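PDB 4LK4: VESB protease from Vibrio cholerae, which is a secreted serine protease of the trypsin family, probably acting as an endopeptidase that cuts peptide bonds within protein substrates. Local coordinates for residues S44-R49 and I104-L109; C57-S62 and I89-S94; L261-Q266 and A316-H321; L278-N283 and L331-A336. The protein carries 1 engineered substitution. All blocks are in the same frame, centred on the assembly; numbering follows the deposited sequence.

Overall arrangement
Contacts 1 and 2 lie in the trypsin-like part of the chain, contacts 3 and 4 in the Ig-like part that follows it. Contact 2 is nested within the loop closed by contact 1; their centres are about 13 Å apart, and neighbouring barrel strands 82-91 and 105-109 join them directly. Contacts 3 and 4 alternate along the chain and are antiparallel pairs of one mixed sheet, strands 262-272/310-319 and 278-283/324-335, with centres about 28 Å apart. Contact 4 is about 23 Å from contact 1, centre to centre. The protein thus couples a trypsin-like protease domain, where contacts 1 and 2 tie corner and loop residues to barrel strands, to an Ig-like module.

Contact 1: residues S44-R49 and I104-L109; sequences SFLGGR and IAIVEL
In the six-stranded barrel of the trypsin fold, Arg49 meets the end of strand 105-109 with both its backbone and its side chain. Leu109 N donates to Arg49 O at 2.7 Å, in the carbonyl plane, and Arg49 NH1 returns a bond to Leu109 O at 2.9 Å with a fairly straight N-H...O angle of 159°. The acceptor lies at the guanidinium edge, close to its plane. Arginine suits this place because its long chain, bent at chi3 (84°), swings the guanidinium back to a carbonyl beside its own backbone. The chain turns a corner here between barrel strands 39-46 and 50-53, and Gly47 and Gly48 make the bend with positive phi angles that lack of a side chain makes easy. Glu108 runs alongside the arginine, its CG 3.7 Å from Arg49 CD, but the two charged ends do not pair: the Glu108 carboxylate is taken by Ser249, Gln87 and Tyr90. Further along, Leu46 and Ile106 cross at about a right angle and touch through Leu46 CD1 and Ile106 CD1 at 3.9 Å. These branched aliphatic residues join an apolar cluster with Trp240 and Ile241 of helix 238-243, Leu46 packing on Ile241 and Ile106 on Trp240.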
loop_
_atom_site.group_PDB
_atom_site.type_symbol
_atom_site.label_atom_id
_atom_site.label_comp_id
_atom_site.label_asym_id
_atom_site.label_seq_id
_atom_site.Cartn_x
_atom_site.Cartn_y
_atom_site.Cartn_z
ATOM N N SER A 44 4.678 2.028 -7.573
ATOM C CA SER A 44 4.635 1.321 -8.837
ATOM C C SER A 44 3.183 1.207 -9.286
ATOM O O SER A 44 2.278 1.153 -8.450
ATOM C CB SER A 44 5.311 -0.054 -8.716
ATOM O OG SER A 44 4.519 -1.013 -8.047
ATOM N N PHE A 45 2.943 1.223 -10.594
ATOM C CA PHE A 45 1.583 1.208 -11.125
ATOM C C PHE A 45 1.167 -0.230 -11.407
ATOM O O PHE A 45 1.870 -0.909 -12.146
ATOM C CB PHE A 45 1.509 2.052 -12.402
ATOM C CG PHE A 45 0.132 2.076 -13.037
ATOM C CD1 PHE A 45 -0.977 2.381 -12.290
ATOM C CD2 PHE A 45 -0.041 1.802 -14.404
ATOM C CE1 PHE A 45 -2.233 2.401 -12.876
ATOM C CE2 PHE A 45 -1.296 1.820 -14.989
ATOM C CZ PHE A 45 -2.392 2.112 -14.221
ATOM N N LEU A 46 0.066 -0.706 -10.817
ATOM C CA LEU A 46 -0.327 -2.127 -10.989
ATOM C C LEU A 46 -1.306 -2.355 -12.132
ATOM O O LEU A 46 -1.577 -3.493 -12.506
ATOM C CB LEU A 46 -0.930 -2.703 -9.720
ATOM C CG LEU A 46 -0.055 -2.622 -8.482
ATOM C CD1 LEU A 46 -0.865 -2.916 -7.242
ATOM C CD2 LEU A 46 1.095 -3.592 -8.573
ATOM N N GLY A 47 -1.830 -1.273 -12.698
ATOM C CA GLY A 47 -2.838 -1.368 -13.757
ATOM C C GLY A 47 -4.158 -0.804 -13.252
ATOM O O GLY A 47 -4.427 -0.766 -12.026
ATOM N N GLY A 48 -4.974 -0.341 -14.196
ATOM C CA GLY A 48 -6.291 0.186 -13.874
ATOM C C GLY A 48 -6.114 1.422 -13.061
ATOM O O GLY A 48 -5.515 2.350 -13.515
ATOM N N ARG A 49 -6.605 1.417 -11.841
ATOM C CA ARG A 49 -6.503 2.589 -10.996
ATOM C C ARG A 49 -5.694 2.328 -9.719
ATOM O O ARG A 49 -5.878 3.021 -8.733
ATOM C CB ARG A 49 -7.909 3.134 -10.676
ATOM C CG ARG A 49 -8.833 2.179 -9.912
ATOM C CD ARG A 49 -10.058 2.873 -9.353
ATOM N NE ARG A 49 -11.125 2.966 -10.354
ATOM C CZ ARG A 49 -11.648 4.094 -10.844
ATOM N NH1 ARG A 49 -11.227 5.290 -10.446
ATOM N NH2 ARG A 49 -12.598 4.017 -11.760
ATOM N N ILE A 104 2.923 -1.909 3.776
ATOM C CA ILE A 104 2.440 -1.946 2.432
ATOM C C ILE A 104 1.089 -1.269 2.339
ATOM O O ILE A 104 0.302 -1.314 3.277
ATOM C CB ILE A 104 2.365 -3.391 1.949
ATOM C CG1 ILE A 104 2.030 -3.449 0.457
ATOM C CG2 ILE A 104 1.371 -4.194 2.782
ATOM C CD1 ILE A 104 2.173 -4.829 -0.142
ATOM N N ALA A 105 0.848 -0.652 1.181
ATOM C CA ALA A 105 -0.377 0.089 0.930
ATOM C C ALA A 105 -0.740 0.119 -0.537
ATOM O O ALA A 105 0.113 0.033 -1.378
ATOM C CB ALA A 105 -0.234 1.522 1.446
ATOM N N ILE A 106 -2.024 0.298 -0.815
ATOM C CA ILE A 106 -2.528 0.482 -2.173
ATOM C C ILE A 106 -3.132 1.878 -2.268
ATOM O O ILE A 106 -3.878 2.288 -1.389
ATOM C CB ILE A 106 -3.653 -0.530 -2.514
ATOM C CG1 ILE A 106 -3.095 -1.951 -2.570
ATOM C CG2 ILE A 106 -4.356 -0.176 -3.820
ATOM C CD1 ILE A 106 -1.984 -2.128 -3.581
ATOM N N VAL A 107 -2.800 2.593 -3.336
ATOM C CA VAL A 107 -3.476 3.836 -3.632
ATOM C C VAL A 107 -4.436 3.553 -4.774
ATOM O O VAL A 107 -4.020 3.123 -5.839
ATOM C CB VAL A 107 -2.489 4.949 -4.010
ATOM C CG1 VAL A 107 -3.222 6.270 -4.200
ATOM C CG2 VAL A 107 -1.418 5.083 -2.931
ATOM N N GLU A 108 -5.732 3.747 -4.513
ATOM C CA GLU A 108 -6.761 3.663 -5.513
ATOM C C GLU A 108 -6.891 5.063 -6.083
ATOM O O GLU A 108 -7.005 6.018 -5.331
ATOM C CB GLU A 108 -8.036 3.243 -4.826
ATOM C CG GLU A 108 -9.226 3.051 -5.743
ATOM C CD GLU A 108 -10.518 2.848 -4.986
ATOM O OE1 GLU A 108 -10.666 1.766 -4.367
ATOM O OE2 GLU A 108 -11.379 3.774 -5.026
ATOM N N LEU A 109 -6.848 5.182 -7.401
ATOM C CA LEU A 109 -6.787 6.467 -8.084
ATOM C C LEU A 109 -8.155 6.916 -8.536
ATOM O O LEU A 109 -9.002 6.090 -8.793
ATOM C CB LEU A 109 -5.932 6.311 -9.325
ATOM C CG LEU A 109 -4.493 5.903 -9.059
ATOM C CD1 LEU A 109 -3.680 6.053 -10.336
ATOM C CD2 LEU A 109 -3.886 6.764 -7.962
#

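Contact 2: residues C57-S62 and I89-S94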
loop_
_atom_site.group_PDB
_atom_site.type_symbol
_atom_site.label_atom_id
_atom_site.label_comp_id
_atom_site.label_asym_id
_atom_site.label_seq_id
_atom_site.Cartn_x
_atom_site.Cartn_y
_atom_site.Cartn_z
ATOM N N CYS A 57 4.384 5.846 4.175
ATOM C CA CYS A 57 4.226 7.079 3.382
ATOM C C CYS A 57 2.962 7.864 3.762
ATOM O O CYS A 57 2.853 9.064 3.472
ATOM C CB CYS A 57 4.156 6.735 1.893
ATOM S SG CYS A 57 5.694 6.032 1.246
ATOM N N PHE A 58 1.985 7.190 4.370
ATOM C CA PHE A 58 0.738 7.842 4.720
ATOM C C PHE A 58 0.487 7.942 6.210
ATOM O O PHE A 58 -0.614 8.255 6.592
ATOM C CB PHE A 58 -0.428 7.143 4.014
ATOM C CG PHE A 58 -0.217 6.984 2.551
ATOM C CD1 PHE A 58 -0.319 8.060 1.720
ATOM C CD2 PHE A 58 0.101 5.771 2.016
ATOM C CE1 PHE A 58 -0.111 7.946 0.381
ATOM C CE2 PHE A 58 0.315 5.643 0.675
ATOM C CZ PHE A 58 0.232 6.746 -0.148
ATOM N N ASP A 59 1.500 7.731 7.057
ATOM C CA ASP A 59 1.308 7.894 8.517
ATOM C C ASP A 59 0.563 9.199 8.823
ATOM O O ASP A 59 -0.341 9.235 9.680
ATOM C CB ASP A 59 2.642 7.890 9.286
ATOM C CG ASP A 59 3.292 6.492 9.404
ATOM O OD1 ASP A 59 2.591 5.461 9.410
ATOM O OD2 ASP A 59 4.543 6.441 9.523
ATOM N N SER A 60 0.885 10.263 8.099
ATOM C CA SER A 60 0.323 11.588 8.424
ATOM C C SER A 60 -0.402 12.280 7.273
ATOM O O SER A 60 -0.456 13.506 7.220
ATOM C CB SER A 60 1.466 12.479 8.924
ATOM O OG SER A 60 2.091 11.930 10.083
ATOM N N ARG A 61 -0.945 11.491 6.356
ATOM C CA ARG A 61 -1.562 11.996 5.138
ATOM C C ARG A 61 -2.743 11.133 4.819
ATOM O O ARG A 61 -2.764 9.950 5.175
ATOM C CB ARG A 61 -0.648 11.828 3.939
ATOM C CG ARG A 61 0.713 12.457 4.035
ATOM C CD ARG A 61 1.555 12.101 2.819
ATOM N NE ARG A 61 2.965 12.363 3.103
ATOM C CZ ARG A 61 3.581 13.503 2.828
ATOM N NH1 ARG A 61 2.940 14.500 2.211
ATOM N NH2 ARG A 61 4.864 13.645 3.150
ATOM N N SER A 62 -3.698 11.701 4.094
ATOM C CA SER A 62 -4.776 10.906 3.539
ATOM C C SER A 62 -5.035 11.218 2.064
ATOM O O SER A 62 -4.457 12.129 1.477
ATOM C CB SER A 62 -6.045 11.065 4.386
ATOM O OG SER A 62 -6.322 12.416 4.568
ATOM N N ILE A 89 -7.021 5.083 -0.014
ATOM C CA ILE A 89 -5.830 4.423 0.437
ATOM C C ILE A 89 -6.213 3.185 1.275
ATOM O O ILE A 89 -7.073 3.260 2.142
ATOM C CB ILE A 89 -4.935 5.409 1.203
ATOM C CG1 ILE A 89 -4.334 6.405 0.191
ATOM C CG2 ILE A 89 -3.770 4.680 1.877
ATOM C CD1 ILE A 89 -3.504 7.530 0.787
ATOM N N TYR A 90 -5.604 2.042 0.962
ATOM C CA TYR A 90 -5.735 0.845 1.780
ATOM C C TYR A 90 -4.368 0.528 2.354
ATOM O O TYR A 90 -3.422 0.333 1.606
ATOM C CB TYR A 90 -6.279 -0.340 0.960
ATOM C CG TYR A 90 -7.526 0.046 0.230
ATOM C CD1 TYR A 90 -7.477 0.602 -1.029
ATOM C CD2 TYR A 90 -8.746 -0.082 0.823
ATOM C CE1 TYR A 90 -8.629 1.009 -1.681
ATOM C CE2 TYR A 90 -9.899 0.282 0.171
ATOM C CZ TYR A 90 -9.841 0.846 -1.077
ATOM O OH TYR A 90 -11.028 1.236 -1.695
ATOM N N ARG A 91 -4.247 0.515 3.672
ATOM C CA ARG A 91 -3.004 0.093 4.298
ATOM C C ARG A 91 -3.185 -1.256 4.933
ATOM O O ARG A 91 -4.288 -1.623 5.301
ATOM C CB ARG A 91 -2.617 1.080 5.380
ATOM C CG ARG A 91 -2.426 2.501 4.882
ATOM C CD ARG A 91 -2.502 3.444 6.070
ATOM N NE ARG A 91 -1.186 3.906 6.445
ATOM C CZ ARG A 91 -0.799 4.262 7.667
ATOM N NH1 ARG A 91 -1.612 4.181 8.719
ATOM N NH2 ARG A 91 0.453 4.693 7.827
ATOM N N HIS A 92 -2.108 -2.003 5.112
ATOM C CA HIS A 92 -2.245 -3.283 5.773
ATOM C C HIS A 92 -2.761 -3.054 7.176
ATOM O O HIS A 92 -2.268 -2.200 7.882
ATOM C CB HIS A 92 -0.935 -4.030 5.823
ATOM C CG HIS A 92 -1.117 -5.507 5.921
ATOM N ND1 HIS A 92 -1.419 -6.133 7.106
ATOM C CD2 HIS A 92 -1.091 -6.479 4.979
ATOM C CE1 HIS A 92 -1.550 -7.429 6.902
ATOM N NE2 HIS A 92 -1.357 -7.667 5.618
ATOM N N LEU A 93 -3.770 -3.804 7.586
ATOM C CA LEU A 93 -4.386 -3.582 8.886
ATOM C C LEU A 93 -3.512 -4.088 10.047
ATOM O O LEU A 93 -3.760 -3.729 11.206
ATOM C CB LEU A 93 -5.784 -4.190 8.918
ATOM C CG LEU A 93 -6.797 -3.441 8.036
ATOM C CD1 LEU A 93 -8.153 -4.111 8.159
ATOM C CD2 LEU A 93 -6.923 -1.974 8.431
ATOM N N SER A 94 -2.495 -4.894 9.722
ATOM C CA SER A 94 -1.431 -5.290 10.660
ATOM C C SER A 94 -0.154 -4.427 10.532
ATOM O O SER A 94 0.855 -4.696 11.181
ATOM C CB SER A 94 -1.103 -6.788 10.500
ATOM O OG SER A 94 -2.276 -7.575 10.782
#
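Two kinds of interaction join the loop 57-62 to the end of strand 82-91: the apolar seat of Phe58 on Ile89, and the ionic pair of Asp59 with Arg91. In the first, Ile89 CD1 reaches over one face of the Phe58 ring, 3.6 Å from its centroid and 22° off the normal, a CH-pi contact displaced toward CD1 and CE1. The extended isoleucine chain (chi2 175°) carries this methyl forward, while Cys57 CB lies against the opposite face, so the flat ring is held between two aliphatic groups. Val107 of strand 105-109 also packs on this buried phenylalanine.

The ionic part is a one-point salt bridge. Arg91 NH2 donates to Asp59 OD1 at 2.8 Å, a bent bond (132° at the hydrogen) out of the carboxylate plane. Asp59 OD1 sits almost in the guanidinium plane and is met on its anti side, the two planes nearly perpendicular. A bend at chi3 places Phe58 O over one face of the guanidinium, toward its rim. Tyr95 OH also bonds Asp59 OD1, and Ala55 O takes Arg91 NH2, so each charged group has a second partner at this surface contact.

Within the loop, Arg61 N to Phe58 O, 3.3 Å, closes the type I beta turn that presents Phe58 and Asp59. With Cys57 tied to Cys41, this is the histidine-loop disulfide region characteristic of trypsin-like proteases.

Contact 3: residues L261-Q266 and A316-H321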
loop_
_atom_site.group_PDB
_atom_site.type_symbol
_atom_site.label_atom_id
_atom_site.label_comp_id
_atom_site.label_asym_id
_atom_site.label_seq_id
_atom_site.Cartn_x
_atom_site.Cartn_y
_atom_site.Cartn_z
ATOM N N LEU A 261 -15.431 9.765 26.563
ATOM C CA LEU A 261 -16.353 8.661 26.744
ATOM C C LEU A 261 -17.676 8.974 26.031
ATOM O O LEU A 261 -18.053 10.141 25.897
ATOM C CB LEU A 261 -16.577 8.391 28.245
ATOM C CG LEU A 261 -15.635 7.360 28.899
ATOM C CD1 LEU A 261 -14.164 7.718 28.718
ATOM C CD2 LEU A 261 -15.971 7.188 30.377
ATOM N N GLY A 262 -18.354 7.926 25.553
ATOM C CA GLY A 262 -19.691 8.049 24.956
ATOM C C GLY A 262 -19.839 7.341 23.626
ATOM O O GLY A 262 -18.849 6.957 23.012
ATOM N N LYS A 263 -21.082 7.172 23.184
ATOM C CA LYS A 263 -21.374 6.592 21.885
ATOM C C LYS A 263 -20.799 7.455 20.767
ATOM O O LYS A 263 -21.208 8.606 20.582
ATOM C CB LYS A 263 -22.884 6.404 21.666
ATOM C CG LYS A 263 -23.344 4.945 21.658
ATOM C CD LYS A 263 -24.743 4.788 21.062
ATOM C CE LYS A 263 -25.028 3.362 20.594
ATOM N NZ LYS A 263 -25.339 2.429 21.717
ATOM N N VAL A 264 -19.836 6.891 20.042
ATOM C CA VAL A 264 -19.327 7.504 18.829
ATOM C C VAL A 264 -19.781 6.709 17.622
ATOM O O VAL A 264 -19.709 5.496 17.612
ATOM C CB VAL A 264 -17.793 7.594 18.795
ATOM C CG1 VAL A 264 -17.373 8.501 17.651
ATOM C CG2 VAL A 264 -17.265 8.139 20.114
ATOM N N SER A 265 -20.224 7.428 16.603
ATOM C CA SER A 265 -20.803 6.853 15.407
ATOM C C SER A 265 -19.945 7.224 14.189
ATOM O O SER A 265 -19.257 8.246 14.186
ATOM C CB SER A 265 -22.239 7.386 15.258
ATOM O OG SER A 265 -22.845 6.929 14.062
ATOM N N GLN A 266 -20.003 6.403 13.149
ATOM C CA GLN A 266 -19.206 6.658 11.942
ATOM C C GLN A 266 -19.723 5.856 10.760
ATOM O O GLN A 266 -19.852 4.671 10.837
ATOM C CB GLN A 266 -17.739 6.307 12.198
ATOM C CG GLN A 266 -16.829 6.525 11.007
ATOM C CD GLN A 266 -16.744 7.987 10.634
ATOM O OE1 GLN A 266 -16.519 8.836 11.492
ATOM N NE2 GLN A 266 -16.951 8.292 9.362
ATOM N N ALA A 316 -21.161 2.070 15.522
ATOM C CA ALA A 316 -20.941 2.802 16.743
ATOM C C ALA A 316 -20.134 2.024 17.769
ATOM O O ALA A 316 -20.064 0.800 17.736
ATOM C CB ALA A 316 -22.273 3.242 17.340
ATOM N N VAL A 317 -19.522 2.774 18.675
ATOM C CA VAL A 317 -18.788 2.227 19.795
ATOM C C VAL A 317 -19.198 3.000 21.028
ATOM O O VAL A 317 -19.088 4.224 21.063
ATOM C CB VAL A 317 -17.264 2.360 19.609
ATOM C CG1 VAL A 317 -16.536 1.975 20.893
ATOM C CG2 VAL A 317 -16.800 1.495 18.453
ATOM N N ASP A 318 -19.669 2.270 22.030
ATOM C CA ASP A 318 -20.033 2.835 23.319
ATOM C C ASP A 318 -18.793 2.687 24.182
ATOM O O ASP A 318 -18.571 1.650 24.806
ATOM C CB ASP A 318 -21.237 2.080 23.912
ATOM C CG ASP A 318 -21.812 2.748 25.158
ATOM O OD1 ASP A 318 -21.579 3.964 25.358
ATOM O OD2 ASP A 318 -22.522 2.062 25.928
ATOM N N ALA A 319 -17.953 3.713 24.161
ATOM C CA ALA A 319 -16.724 3.711 24.936
ATOM C C ALA A 319 -17.031 4.168 26.346
ATOM O O ALA A 319 -17.282 5.357 26.585
ATOM C CB ALA A 319 -15.694 4.626 24.306
ATOM N N GLN A 320 -17.031 3.218 27.271
ATOM C CA GLN A 320 -17.333 3.505 28.665
ATOM C C GLN A 320 -16.121 3.292 29.575
ATOM O O GLN A 320 -16.192 3.612 30.756
ATOM C CB GLN A 320 -18.526 2.658 29.117
ATOM C CG GLN A 320 -19.833 3.016 28.410
ATOM C CD GLN A 320 -20.430 4.359 28.861
ATOM O OE1 GLN A 320 -20.992 4.468 29.964
ATOM N NE2 GLN A 320 -20.332 5.383 28.003
ATOM N N HIS A 321 -15.018 2.773 29.027
ATOM C CA HIS A 321 -13.771 2.596 29.772
ATOM C C HIS A 321 -12.648 3.408 29.162
ATOM O O HIS A 321 -12.767 3.950 28.058
ATOM C CB HIS A 321 -13.328 1.136 29.760
ATOM C CG HIS A 321 -14.348 0.191 30.293
ATOM N ND1 HIS A 321 -15.272 -0.439 29.487
ATOM C CD2 HIS A 321 -14.590 -0.233 31.553
ATOM C CE1 HIS A 321 -16.044 -1.209 30.230
ATOM N NE2 HIS A 321 -15.650 -1.102 31.487
#
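Val264 and Val317 form the tight centre of this antiparallel pairing, a hydrogen-bonded pair in which each residue both gives and takes. Val264 N donates to Val317 O at 3.0 Å and Val317 N to Val264 O at 2.9 Å. A third bond, Gly262 N to Ala319 O at 3.0 Å, holds toward the end of the paired strands, and Ala316 CA adds a short C-H...O contact of 3.1 Å to Val264 O. The two valines and Ala319 point to the same face of the sheet. Their compact, branched or small side chains fit against Leu256 of strand 248-258 and Ile346 and Leu348 of strand 338-349.

The other face is looser. Lys263 and Asp318 form a non-hydrogen-bonded pair, but Lys263 NZ and Asp318 OD2 are 5.1 Å apart, too far for a salt bridge, though the opposite charges may attract weakly; charged ends suit the exposed part of this face. Ala316, on the same face, is buried and packs on Ser293 and Leu295 of strand 292-297. Beyond the strand end, exposed Leu261 drapes over the backbone, its CB 3.5 Å from Ala319 O and its CD2 3.6 Å from Gln320 O. Such paired strands, with one apolar face turned inward, are characteristic of the beta sandwich of an Ig-like domain.

Contact 4: residues L278-N283 and L331-A336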
loop_
_atom_site.group_PDB
_atom_site.type_symbol
_atom_site.label_atom_id
_atom_site.label_comp_id
_atom_site.label_asym_id
_atom_site.label_seq_id
_atom_site.Cartn_x
_atom_site.Cartn_y
_atom_site.Cartn_z
ATOM N N LEU A 278 -22.524 -7.013 -7.605
ATOM C CA LEU A 278 -22.081 -7.536 -6.317
ATOM C C LEU A 278 -23.310 -7.825 -5.466
ATOM O O LEU A 278 -24.263 -7.052 -5.511
ATOM C CB LEU A 278 -21.262 -6.467 -5.618
ATOM C CG LEU A 278 -19.850 -6.815 -5.193
ATOM C CD1 LEU A 278 -18.996 -7.097 -6.416
ATOM C CD2 LEU A 278 -19.309 -5.657 -4.377
ATOM N N THR A 279 -23.306 -8.913 -4.695
ATOM C CA THR A 279 -24.435 -9.200 -3.785
ATOM C C THR A 279 -23.931 -9.354 -2.360
ATOM O O THR A 279 -23.106 -10.212 -2.077
ATOM C CB THR A 279 -25.205 -10.477 -4.172
ATOM O OG1 THR A 279 -25.666 -10.378 -5.522
ATOM C CG2 THR A 279 -26.408 -10.693 -3.250
ATOM N N TYR A 280 -24.438 -8.510 -1.472
ATOM C CA TYR A 280 -24.088 -8.558 -0.058
ATOM C C TYR A 280 -24.606 -9.857 0.531
ATOM O O TYR A 280 -25.793 -10.105 0.515
ATOM C CB TYR A 280 -24.720 -7.361 0.647
ATOM C CG TYR A 280 -24.415 -7.177 2.115
ATOM C CD1 TYR A 280 -23.173 -7.466 2.657
ATOM C CD2 TYR A 280 -25.364 -6.628 2.939
ATOM C CE1 TYR A 280 -22.919 -7.253 4.005
ATOM C CE2 TYR A 280 -25.121 -6.395 4.274
ATOM C CZ TYR A 280 -23.901 -6.707 4.812
ATOM O OH TYR A 280 -23.723 -6.458 6.165
ATOM N N THR A 281 -23.693 -10.668 1.049
ATOM C CA THR A 281 -23.980 -12.053 1.445
ATOM C C THR A 281 -23.530 -12.389 2.865
ATOM O O THR A 281 -23.938 -13.405 3.417
ATOM C CB THR A 281 -23.228 -13.026 0.522
ATOM O OG1 THR A 281 -23.259 -12.549 -0.825
ATOM C CG2 THR A 281 -23.829 -14.383 0.561
ATOM N N GLY A 282 -22.656 -11.569 3.445
ATOM C CA GLY A 282 -22.215 -11.794 4.819
ATOM C C GLY A 282 -21.475 -10.637 5.473
ATOM O O GLY A 282 -21.104 -9.660 4.820
ATOM N N ASN A 283 -21.299 -10.748 6.785
ATOM C CA ASN A 283 -20.448 -9.841 7.517
ATOM C C ASN A 283 -19.965 -10.506 8.787
ATOM O O ASN A 283 -20.362 -11.605 9.065
ATOM C CB ASN A 283 -21.186 -8.571 7.830
ATOM C CG ASN A 283 -22.436 -8.829 8.599
ATOM O OD1 ASN A 283 -22.392 -9.266 9.746
ATOM N ND2 ASN A 283 -23.567 -8.548 7.983
ATOM N N LEU A 331 -17.238 -6.930 5.411
ATOM C CA LEU A 331 -18.430 -7.175 4.615
ATOM C C LEU A 331 -18.027 -8.083 3.468
ATOM O O LEU A 331 -17.029 -7.837 2.816
ATOM C CB LEU A 331 -19.034 -5.883 4.071
ATOM C CG LEU A 331 -19.914 -5.021 4.975
ATOM C CD1 LEU A 331 -19.112 -4.357 6.084
ATOM C CD2 LEU A 331 -20.590 -3.959 4.114
ATOM N N ILE A 332 -18.833 -9.111 3.221
ATOM C CA ILE A 332 -18.562 -10.118 2.211
ATOM C C ILE A 332 -19.609 -10.064 1.101
ATOM O O ILE A 332 -20.820 -9.997 1.374
ATOM C CB ILE A 332 -18.653 -11.511 2.824
ATOM C CG1 ILE A 332 -17.910 -11.575 4.155
ATOM C CG2 ILE A 332 -18.093 -12.533 1.862
ATOM C CD1 ILE A 332 -18.237 -12.821 4.952
ATOM N N PHE A 333 -19.138 -10.141 -0.139
ATOM C CA PHE A 333 -20.002 -10.077 -1.309
ATOM C C PHE A 333 -19.705 -11.219 -2.223
ATOM O O PHE A 333 -18.557 -11.604 -2.355
ATOM C CB PHE A 333 -19.784 -8.812 -2.099
ATOM C CG PHE A 333 -19.922 -7.567 -1.292
ATOM C CD1 PHE A 333 -18.843 -7.072 -0.573
ATOM C CD2 PHE A 333 -21.121 -6.877 -1.265
ATOM C CE1 PHE A 333 -18.961 -5.910 0.164
ATOM C CE2 PHE A 333 -21.244 -5.709 -0.528
ATOM C CZ PHE A 333 -20.157 -5.224 0.184
ATOM N N SER A 334 -20.757 -11.759 -2.830
ATOM C CA SER A 334 -20.648 -12.791 -3.839
ATOM C C SER A 334 -20.690 -12.101 -5.173
ATOM O O SER A 334 -21.373 -11.085 -5.313
ATOM C CB SER A 334 -21.845 -13.729 -3.764
ATOM O OG SER A 334 -21.996 -14.200 -2.464
ATOM N N TYR A 335 -20.002 -12.658 -6.156
ATOM C CA TYR A 335 -20.145 -12.174 -7.513
ATOM C C TYR A 335 -19.801 -13.303 -8.471
ATOM O O TYR A 335 -19.238 -14.309 -8.048
ATOM C CB TYR A 335 -19.275 -10.924 -7.738
ATOM C CG TYR A 335 -17.786 -11.166 -7.898
ATOM C CD1 TYR A 335 -17.036 -11.768 -6.877
ATOM C CD2 TYR A 335 -17.115 -10.766 -9.064
ATOM C CE1 TYR A 335 -15.667 -11.981 -7.017
ATOM C CE2 TYR A 335 -15.751 -10.983 -9.210
ATOM C CZ TYR A 335 -15.028 -11.579 -8.182
ATOM O OH TYR A 335 -13.670 -11.780 -8.315
ATOM N N ALA A 336 -20.159 -13.160 -9.746
ATOM C CA ALA A 336 -19.796 -14.153 -10.765
ATOM C C ALA A 336 -18.407 -14.752 -10.509
ATOM O O ALA A 336 -18.243 -15.978 -10.434
ATOM C CB ALA A 336 -19.842 -13.534 -12.154
#
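Ser334 OG gives a short hydrogen bond of 2.6 Å to Thr281 OG1, which in turn donates to Thr279 O at 2.7 Å, across an antiparallel strand pair of the Ig-like sheet. Thr281, at a bulge, turns its CB toward strand 331-335, so that OG1, beside its backbone N, lies between Ser334 OG and Thr279 O; Thr279 O also accepts from Ser334 N.

This is a classic beta bulge: Thr281 and Gly282 both face Ile332. Ile332 O receives Thr281 N at 3.0 Å, nearly straight (169°), and Gly282 N at 3.2 Å, while Ile332 N donates back to Gly282 O at 2.8 Å from above the carbonyl plane. Gly282 has no side chain to meet Ile332 CD1, which packs on its backbone.

Tyr280, Phe333 and Leu331 share the other face. Leu278, its end swung inward, places CD2 over the Phe333 ring, 4.0 Å from its centroid, a CH-pi contact, while the Tyr280 ring meets the Phe333 ring obliquely, with planes at 41°. With CG anti to N (chi1 -177°), Tyr280 crosses Leu331 at a slant, its CE1 3.9 Å from Leu331 CG. Both also pack on Cys299 of helix 298-302 and on Phe285. The phenol end is polar: Tyr280 OH bonds Asp297 OD2 and takes a donor from its own strand, Asn283 ND2, at 2.8 Å and somewhat tilted from the amide plane.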